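Local coordinates for aldehyde dehydrogenase family protein (Pseudomonas syringae pv. tomato str. DC3000, PDB 5IUU), which probably oxidises aldehydes to the corresponding acids using NAD(P)+, and binds NAD+, NADH and indole-3-acetate, at residues T425-A430 with G469-G474; G118-G123 with W167-M172; A432-N437 with N456-G461. One frame throughout, in Å; residues are numbered along the deposited sequence.

Contact 1. Residues T425-A430 with G469-G474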
loop_
_atom_site.group_PDB
_atom_site.type_symbol
_atom_site.label_atom_id
_atom_site.label_comp_id
_atom_site.label_asym_id
_atom_site.label_seq_id
_atom_site.Cartn_x
_atom_site.Cartn_y
_atom_site.Cartn_z
ATOM N N THR A 425 16.086 11.683 27.135
ATOM C CA THR A 425 17.290 11.658 26.321
ATOM C C THR A 425 17.128 12.554 25.105
ATOM O O THR A 425 16.014 12.677 24.582
ATOM C CB THR A 425 17.592 10.216 25.879
ATOM O OG1 THR A 425 17.618 9.362 27.030
ATOM C CG2 THR A 425 18.955 10.110 25.201
ATOM N N PRO A 426 18.207 13.205 24.638
ATOM C CA PRO A 426 18.277 13.664 23.241
ATOM C C PRO A 426 17.891 12.595 22.221
ATOM O O PRO A 426 17.754 12.901 21.030
ATOM C CB PRO A 426 19.752 14.056 23.075
ATOM C CG PRO A 426 20.217 14.403 24.447
ATOM C CD PRO A 426 19.352 13.668 25.443
ATOM N N TYR A 427 17.763 11.346 22.684
ATOM C CA TYR A 427 17.310 10.153 21.952
ATOM C C TYR A 427 18.519 9.530 21.259
ATOM O O TYR A 427 19.611 10.108 21.332
ATOM C CB TYR A 427 16.174 10.496 20.986
ATOM C CG TYR A 427 14.900 10.843 21.715
ATOM C CD1 TYR A 427 14.570 10.220 22.910
ATOM C CD2 TYR A 427 14.041 11.810 21.228
ATOM C CE1 TYR A 427 13.405 10.550 23.592
ATOM C CE2 TYR A 427 12.879 12.150 21.893
ATOM C CZ TYR A 427 12.563 11.517 23.077
ATOM O OH TYR A 427 11.400 11.854 23.742
ATOM N N GLY A 428 18.392 8.340 20.660
ATOM C CA GLY A 428 17.211 7.495 20.667
ATOM C C GLY A 428 17.112 6.756 19.347
ATOM O O GLY A 428 16.058 6.716 18.702
ATOM N N LEU A 429 18.250 6.199 18.929
ATOM C CA LEU A 429 18.298 5.478 17.666
ATOM C C LEU A 429 17.645 4.117 17.801
ATOM O O LEU A 429 16.906 3.679 16.912
ATOM C CB LEU A 429 19.745 5.320 17.208
ATOM C CG LEU A 429 20.008 5.089 15.719
ATOM C CD1 LEU A 429 19.359 6.208 14.919
ATOM C CD2 LEU A 429 21.506 5.030 15.433
ATOM N N ALA A 430 17.897 3.442 18.914
ATOM C CA ALA A 430 17.482 2.062 19.081
ATOM C C ALA A 430 17.081 1.848 20.532
ATOM O O ALA A 430 17.330 2.693 21.395
ATOM C CB ALA A 430 18.601 1.113 18.658
ATOM N N GLY A 469 16.075 7.310 13.640
ATOM C CA GLY A 469 15.918 7.802 14.995
ATOM C C GLY A 469 14.763 8.776 15.150
ATOM O O GLY A 469 14.254 9.353 14.178
ATOM N N PHE A 470 14.355 8.945 16.412
ATOM C CA PHE A 470 13.461 10.017 16.828
ATOM C C PHE A 470 14.296 11.217 17.275
ATOM O O PHE A 470 15.302 11.053 17.976
ATOM C CB PHE A 470 12.541 9.561 17.974
ATOM C CG PHE A 470 11.388 8.655 17.549
ATOM C CD1 PHE A 470 11.589 7.605 16.653
ATOM C CD2 PHE A 470 10.111 8.839 18.089
ATOM C CE1 PHE A 470 10.528 6.760 16.282
ATOM C CE2 PHE A 470 9.045 7.996 17.724
ATOM C CZ PHE A 470 9.253 6.962 16.824
ATOM N N LYS A 471 13.897 12.414 16.833
ATOM C CA LYS A 471 14.414 13.714 17.340
ATOM C C LYS A 471 15.906 13.821 16.997
ATOM O O LYS A 471 16.268 13.601 15.825
ATOM C CB LYS A 471 14.030 13.809 18.812
ATOM C CG LYS A 471 14.411 15.092 19.573
ATOM C CD LYS A 471 14.127 16.356 18.800
ATOM C CE LYS A 471 14.747 17.532 19.520
ATOM N NZ LYS A 471 14.006 17.952 20.751
ATOM N N GLN A 472 16.797 14.157 17.957
ATOM C CA GLN A 472 18.203 14.418 17.663
ATOM C C GLN A 472 18.960 13.164 17.246
ATOM O O GLN A 472 20.167 13.247 16.960
ATOM C CB GLN A 472 18.909 15.080 18.859
ATOM C CG GLN A 472 18.502 16.545 19.121
ATOM C CD GLN A 472 19.555 17.345 19.890
ATOM O OE1 GLN A 472 20.752 17.272 19.588
ATOM N NE2 GLN A 472 19.113 18.113 20.887
ATOM N N SER A 473 18.278 12.019 17.194
ATOM C CA SER A 473 18.878 10.826 16.624
ATOM C C SER A 473 18.849 10.808 15.100
ATOM O O SER A 473 19.610 10.048 14.491
ATOM C CB SER A 473 18.212 9.567 17.190
ATOM O OG SER A 473 18.914 9.133 18.356
ATOM N N GLY A 474 18.020 11.633 14.477
ATOM C CA GLY A 474 18.038 11.780 13.040
ATOM C C GLY A 474 16.634 11.898 12.482
ATOM O O GLY A 474 15.650 12.012 13.213
#

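Contact 2. Residues G118-G123 with W167-M172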
loop_
_atom_site.group_PDB
_atom_site.type_symbol
_atom_site.label_atom_id
_atom_site.label_comp_id
_atom_site.label_asym_id
_atom_site.label_seq_id
_atom_site.Cartn_x
_atom_site.Cartn_y
_atom_site.Cartn_z
ATOM N N GLY A 118 32.142 -11.973 7.420
ATOM C CA GLY A 118 30.939 -12.687 7.778
ATOM C C GLY A 118 29.717 -11.804 7.894
ATOM O O GLY A 118 28.604 -12.296 7.728
ATOM N N VAL A 119 29.893 -10.511 8.170
ATOM C CA VAL A 119 28.754 -9.619 8.373
ATOM C C VAL A 119 28.749 -8.461 7.381
ATOM O O VAL A 119 27.787 -8.290 6.623
ATOM C CB VAL A 119 28.716 -9.092 9.821
ATOM C CG1 VAL A 119 27.472 -8.210 10.046
ATOM C CG2 VAL A 119 28.737 -10.256 10.804
ATOM N N ASP A 120 29.807 -7.644 7.382
ATOM C CA ASP A 120 29.735 -6.350 6.703
ATOM C C ASP A 120 29.654 -6.488 5.188
ATOM O O ASP A 120 28.819 -5.843 4.547
ATOM C CB ASP A 120 30.926 -5.481 7.093
ATOM C CG ASP A 120 30.846 -5.002 8.525
ATOM O OD1 ASP A 120 30.637 -5.851 9.418
ATOM O OD2 ASP A 120 30.962 -3.778 8.753
ATOM N N ILE A 121 30.520 -7.299 4.594
ATOM C CA ILE A 121 30.545 -7.411 3.135
ATOM C C ILE A 121 29.285 -8.120 2.642
ATOM O O ILE A 121 28.652 -7.632 1.685
ATOM C CB ILE A 121 31.818 -8.114 2.628
ATOM C CG1 ILE A 121 32.961 -7.111 2.452
ATOM C CG2 ILE A 121 31.538 -8.807 1.295
ATOM C CD1 ILE A 121 33.259 -6.239 3.660
ATOM N N PRO A 122 28.876 -9.254 3.233
ATOM C CA PRO A 122 27.585 -9.833 2.829
ATOM C C PRO A 122 26.412 -8.907 3.105
ATOM O O PRO A 122 25.458 -8.885 2.318
ATOM C CB PRO A 122 27.498 -11.119 3.664
ATOM C CG PRO A 122 28.919 -11.458 4.008
ATOM C CD PRO A 122 29.560 -10.119 4.221
ATOM N N GLY A 123 26.454 -8.150 4.208
ATOM C CA GLY A 123 25.374 -7.223 4.498
ATOM C C GLY A 123 25.327 -6.080 3.506
ATOM O O GLY A 123 24.248 -5.621 3.118
ATOM N N TRP A 167 32.889 5.799 9.684
ATOM C CA TRP A 167 33.912 4.772 9.521
ATOM C C TRP A 167 33.599 3.474 10.256
ATOM O O TRP A 167 34.385 2.526 10.172
ATOM C CB TRP A 167 35.254 5.321 9.997
ATOM C CG TRP A 167 35.161 5.885 11.382
ATOM C CD1 TRP A 167 34.842 7.173 11.731
ATOM C CD2 TRP A 167 35.368 5.174 12.606
ATOM N NE1 TRP A 167 34.859 7.303 13.096
ATOM C CE2 TRP A 167 35.174 6.093 13.658
ATOM C CE3 TRP A 167 35.714 3.851 12.914
ATOM C CZ2 TRP A 167 35.304 5.732 14.997
ATOM C CZ3 TRP A 167 35.843 3.490 14.247
ATOM C CH2 TRP A 167 35.636 4.431 15.274
ATOM N N ASN A 168 32.464 3.393 10.947
ATOM C CA ASN A 168 32.180 2.247 11.804
ATOM C C ASN A 168 31.767 1.010 11.005
ATOM O O ASN A 168 32.089 -0.119 11.393
ATOM C CB ASN A 168 31.088 2.635 12.797
ATOM C CG ASN A 168 31.389 3.951 13.482
ATOM O OD1 ASN A 168 31.084 5.031 12.957
ATOM N ND2 ASN A 168 32.034 3.874 14.645
ATOM N N PHE A 169 31.012 1.196 9.924
ATOM C CA PHE A 169 30.641 0.115 9.012
ATOM C C PHE A 169 30.810 0.672 7.610
ATOM O O PHE A 169 29.832 0.885 6.884
ATOM C CB PHE A 169 29.210 -0.370 9.251
ATOM C CG PHE A 169 28.915 -0.716 10.680
ATOM C CD1 PHE A 169 29.047 -2.014 11.135
ATOM C CD2 PHE A 169 28.506 0.266 11.573
ATOM C CE1 PHE A 169 28.780 -2.336 12.454
ATOM C CE2 PHE A 169 28.234 -0.050 12.896
ATOM C CZ PHE A 169 28.374 -1.355 13.335
ATOM N N PRO A 170 32.057 0.919 7.197
ATOM C CA PRO A 170 32.286 1.739 5.990
ATOM C C PRO A 170 31.589 1.205 4.748
ATOM O O PRO A 170 30.917 1.974 4.053
ATOM C CB PRO A 170 33.823 1.723 5.830
ATOM C CG PRO A 170 34.370 1.214 7.145
ATOM C CD PRO A 170 33.296 0.348 7.746
ATOM N N LEU A 171 31.722 -0.088 4.442
ATOM C CA LEU A 171 31.075 -0.585 3.231
ATOM C C LEU A 171 29.576 -0.781 3.428
ATOM O O LEU A 171 28.786 -0.430 2.548
ATOM C CB LEU A 171 31.713 -1.892 2.768
ATOM C CG LEU A 171 31.071 -2.471 1.505
ATOM C CD1 LEU A 171 31.129 -1.458 0.369
ATOM C CD2 LEU A 171 31.762 -3.763 1.105
ATOM N N MET A 172 29.166 -1.341 4.569
ATOM C CA MET A 172 27.752 -1.629 4.778
ATOM C C MET A 172 26.923 -0.350 4.859
ATOM O O MET A 172 25.819 -0.292 4.308
ATOM C CB MET A 172 27.569 -2.468 6.040
ATOM C CG MET A 172 26.531 -3.574 5.905
ATOM S SD MET A 172 25.958 -4.246 7.484
ATOM C CE MET A 172 27.449 -4.306 8.476
#

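Contact 3. Residues A432-N437 with N456-G461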
loop_
_atom_site.group_PDB
_atom_site.type_symbol
_atom_site.label_atom_id
_atom_site.label_comp_id
_atom_site.label_asym_id
_atom_site.label_seq_id
_atom_site.Cartn_x
_atom_site.Cartn_y
_atom_site.Cartn_z
ATOM N N ALA A 432 16.082 -1.821 23.288
ATOM C CA ALA A 432 15.753 -3.225 23.477
ATOM C C ALA A 432 14.958 -3.397 24.763
ATOM O O ALA A 432 15.269 -2.775 25.784
ATOM C CB ALA A 432 17.001 -4.097 23.501
ATOM N N VAL A 433 13.914 -4.227 24.694
ATOM C CA VAL A 433 13.064 -4.564 25.829
ATOM C C VAL A 433 13.062 -6.072 25.985
ATOM O O VAL A 433 12.939 -6.802 24.996
ATOM C CB VAL A 433 11.616 -4.051 25.644
ATOM C CG1 VAL A 433 10.778 -4.339 26.897
ATOM C CG2 VAL A 433 11.619 -2.584 25.318
ATOM N N TRP A 434 13.163 -6.537 27.232
ATOM C CA TRP A 434 13.189 -7.964 27.548
ATOM C C TRP A 434 12.096 -8.256 28.568
ATOM O O TRP A 434 12.234 -7.904 29.744
ATOM C CB TRP A 434 14.565 -8.383 28.077
ATOM C CG TRP A 434 15.686 -7.954 27.177
ATOM C CD1 TRP A 434 16.216 -6.700 27.072
ATOM C CD2 TRP A 434 16.414 -8.774 26.250
ATOM N NE1 TRP A 434 17.216 -6.688 26.138
ATOM C CE2 TRP A 434 17.357 -7.946 25.614
ATOM C CE3 TRP A 434 16.347 -10.122 25.889
ATOM C CZ2 TRP A 434 18.242 -8.424 24.643
ATOM C CZ3 TRP A 434 17.226 -10.599 24.916
ATOM C CH2 TRP A 434 18.163 -9.749 24.307
ATOM N N THR A 435 11.023 -8.903 28.122
ATOM C CA THR A 435 9.933 -9.318 28.993
ATOM C C THR A 435 9.141 -10.397 28.277
ATOM O O THR A 435 8.968 -10.331 27.061
ATOM C CB THR A 435 9.000 -8.154 29.385
ATOM O OG1 THR A 435 7.806 -8.681 29.968
ATOM C CG2 THR A 435 8.600 -7.315 28.180
ATOM N N ALA A 436 8.677 -11.390 29.033
ATOM C CA ALA A 436 7.831 -12.449 28.503
ATOM C C ALA A 436 6.364 -12.069 28.477
ATOM O O ALA A 436 5.537 -12.868 28.020
ATOM C CB ALA A 436 7.995 -13.730 29.325
ATOM N N ASN A 437 6.013 -10.897 28.986
ATOM C CA ASN A 437 4.614 -10.541 29.175
ATOM C C ASN A 437 4.106 -9.804 27.941
ATOM O O ASN A 437 4.713 -8.823 27.496
ATOM C CB ASN A 437 4.431 -9.684 30.431
ATOM C CG ASN A 437 2.987 -9.343 30.687
ATOM O OD1 ASN A 437 2.516 -8.264 30.321
ATOM N ND2 ASN A 437 2.265 -10.264 31.312
ATOM N N ASN A 456 13.094 -8.923 23.220
ATOM C CA ASN A 456 13.583 -10.255 23.564
ATOM C C ASN A 456 14.703 -10.711 22.628
ATOM O O ASN A 456 14.937 -11.909 22.454
ATOM C CB ASN A 456 12.419 -11.250 23.615
ATOM C CG ASN A 456 11.468 -10.945 24.775
ATOM O OD1 ASN A 456 11.824 -10.188 25.670
ATOM N ND2 ASN A 456 10.266 -11.524 24.761
ATOM N N GLN A 457 15.409 -9.742 22.050
ATOM C CA GLN A 457 16.594 -9.932 21.215
ATOM C C GLN A 457 17.267 -8.568 21.092
ATOM O O GLN A 457 16.710 -7.553 21.509
ATOM C CB GLN A 457 16.237 -10.498 19.838
ATOM C CG GLN A 457 15.387 -9.543 19.000
ATOM C CD GLN A 457 14.829 -10.190 17.738
ATOM O OE1 GLN A 457 15.358 -11.188 17.249
ATOM N NE2 GLN A 457 13.753 -9.622 17.208
ATOM N N TYR A 458 18.456 -8.543 20.496
ATOM C CA TYR A 458 19.182 -7.292 20.291
ATOM C C TYR A 458 19.797 -7.255 18.893
ATOM O O TYR A 458 20.247 -8.281 18.379
ATOM C CB TYR A 458 20.279 -7.106 21.353
ATOM C CG TYR A 458 21.386 -8.167 21.349
ATOM C CD1 TYR A 458 22.566 -7.975 20.638
ATOM C CD2 TYR A 458 21.242 -9.355 22.067
ATOM C CE1 TYR A 458 23.582 -8.932 20.652
ATOM C CE2 TYR A 458 22.249 -10.316 22.090
ATOM C CZ TYR A 458 23.417 -10.099 21.376
ATOM O OH TYR A 458 24.424 -11.049 21.383
ATOM N N ASP A 459 19.853 -6.056 18.309
ATOM C CA ASP A 459 20.348 -5.840 16.937
ATOM C C ASP A 459 19.666 -6.775 15.928
ATOM O O ASP A 459 20.293 -7.229 14.984
ATOM C CB ASP A 459 21.877 -6.002 16.838
ATOM C CG ASP A 459 22.505 -5.258 15.616
ATOM O OD1 ASP A 459 21.872 -5.136 14.540
ATOM O OD2 ASP A 459 23.662 -4.782 15.752
ATOM N N GLY A 460 18.377 -7.097 16.140
ATOM C CA GLY A 460 17.653 -7.836 15.113
ATOM C C GLY A 460 17.168 -6.916 14.008
ATOM O O GLY A 460 17.044 -5.711 14.186
ATOM N N GLY A 461 16.897 -7.473 12.835
ATOM C CA GLY A 461 16.441 -6.596 11.775
ATOM C C GLY A 461 16.888 -7.010 10.391
ATOM O O GLY A 461 18.075 -6.981 10.049
#

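Contact 1. Residues T425-A430 with G469-G474
Gln472 lies alongside Pro426, its CB 3.3 Å from Pro426 O. With CG opposite the carbonyl carbon (chi1 -71°) and the chain extended beyond it, the amide of Gln472 is carried past the proline to a weak bond with Lys250. Its backbone N also reaches Pro426 O, but at 3.5 Å between Gln472 N and Pro426 O and with a bend to 122° this is a weak hydrogen bond. Tyr427 comes down on the other segment: Tyr427 CB lies 3.2 Å from Phe470 O, and Tyr427 CD2 is 4.2 Å from Phe470 CB, an apolar contact. Lys471 CB is modelled at the edge of the same ring, near its plane, but too close to be reliable. Lys471 CG stands opposite its own N (chi1 -178°), a bend at chi2 follows, and the chain leads away to a weak bond with Met235 of the second subunit. The cis peptide modelled before Gly428 follows a clash in the same turn and is doubtful. Ser473, in the short 3-10 turn after the lysine, turns its side chain toward the Tyr427-Gly428 backbone; its hydroxyl makes weak bonds with the backbone oxygens of Ala268 and Gly269. Leu429 CD1 lies on the Gly469 backbone, 3.7 Å from Gly469 N, and the leucine side chain approaches Glu267, the predicted active-site residue. Segment 469-474 is part of the Phe-Gly-Gly-Phe-Lys-Gln-Ser-Gly run familiar from aldehyde dehydrogenases. With one weak bond across and the polar ends engaged elsewhere, the two loops are held chiefly by fit of shape.

Contact 2. Residues G118-G123 with W167-M172
Phe169 meets Asp120 at the ring edge, its CD1 3.5 Å from Asp120 OD2, which lies near the ring plane. Carboxylate and ring are turned only 19° from each other, although the two side chains cross at about a right angle. In the turn leading up to this ring, Trp167 contacts NAD+, and Asn168, like Phe169 itself, contacts indole-3-acetate. Asp120 OD2 also forms a salt bridge with Lys111, whose NZ donates a further hydrogen bond to Asn168 O; the lysine thus ties the aspartate to the turn that carries Phe169. That residue holds the N-cap position of helix 170-183, and Pro170 starts the helix, packing on helices 98-109 and 198-210. The turn joins strand 149-164 to this helix, which leads on to the parallel strand 187-191: a beta-alpha-beta crossover of the nucleotide-binding fold. One residue on, Leu171 points at helix 113-134. Its CG stands opposite its backbone N (chi1 180°), and CD2 packs on the CG1–CD1 arm of Ile121, 3.8 Å from Ile121 CG1. The backbone N of Leu171 is bound by Glu105. Met172, the last residue of the segment, buries the most surface here. Its CG lies 3.5 Å from Asp120 O and 3.7 Å from Gly123 C, and the absence of a side chain on Gly123 leaves room for SD. A bend at chi3 (-39°) then brings CE back over the face of the Asp120 carboxylate, 3.5 Å from Asp120 CG, with Val119 CG1 touching the same methyl at 4.2 Å. Helix 113-134 is kinked here, where the N of Pro122 has no bond to the preceding turn.

Contact 3. Residues A432-N437 with N456-G461
In the catalytic domain of the aldehyde dehydrogenase fold, the chain continues past strand 452-455, outermost of its sheet within the chain, and Asn456 pins it to the neighbouring strand 430-434. Asn456 N bonds to Val433 O at 2.8 Å, nearly straight (164°). With CG placed opposite the carbonyl carbon (chi1 -67°), the Asn456 amide grips both backbone polar groups of Thr435: OD1 receives Thr435 N at 2.9 Å, on a lone pair in the carbonyl plane, and ND2 donates to Thr435 O at 2.9 Å, from above that carbonyl's plane. This pair of bonds fixes the rotation of the amide. Beyond it the Trp434 indole spreads across the backbone; Gln457 N lies over one face, 3.4 Å above the plane and offset toward the rim, while Trp434 NE1 bonds to Asn274 OD1. Gln457 turns the other way, its amide held by Gln149 and Trp494 of the second subunit; Ala436 makes backbone bonds to a third. Tyr458 meets the indole edge, leading the chain toward Asp459, which contacts indole-3-acetate. Trp434 CH2 and Tyr458 CD2 touch at 3.8 Å, each near the plane of the other's ring.

Overall arrangement
Both segments of contact 3 fall between those of contact 1; residues 425-430 run straight into the strand that carries 432-437, and both contacts touch the second subunit, with centres about 19 Å apart. Contact 2 belongs to the nucleotide-binding part, its centre about 23 Å from each of the others. Contacts 1 and 2 both come near Glu267, the predicted active-site residue, while contact 3 reaches the ligand site through Asp459. The Leu429 side chain of contact 1 is about 4 Å from that of Glu267, and Phe169 of contact 2 about 8 Å from it. Phe169 also lies about 6 Å, side chain to side chain, from Asp459, both being contacts of indole-3-acetate.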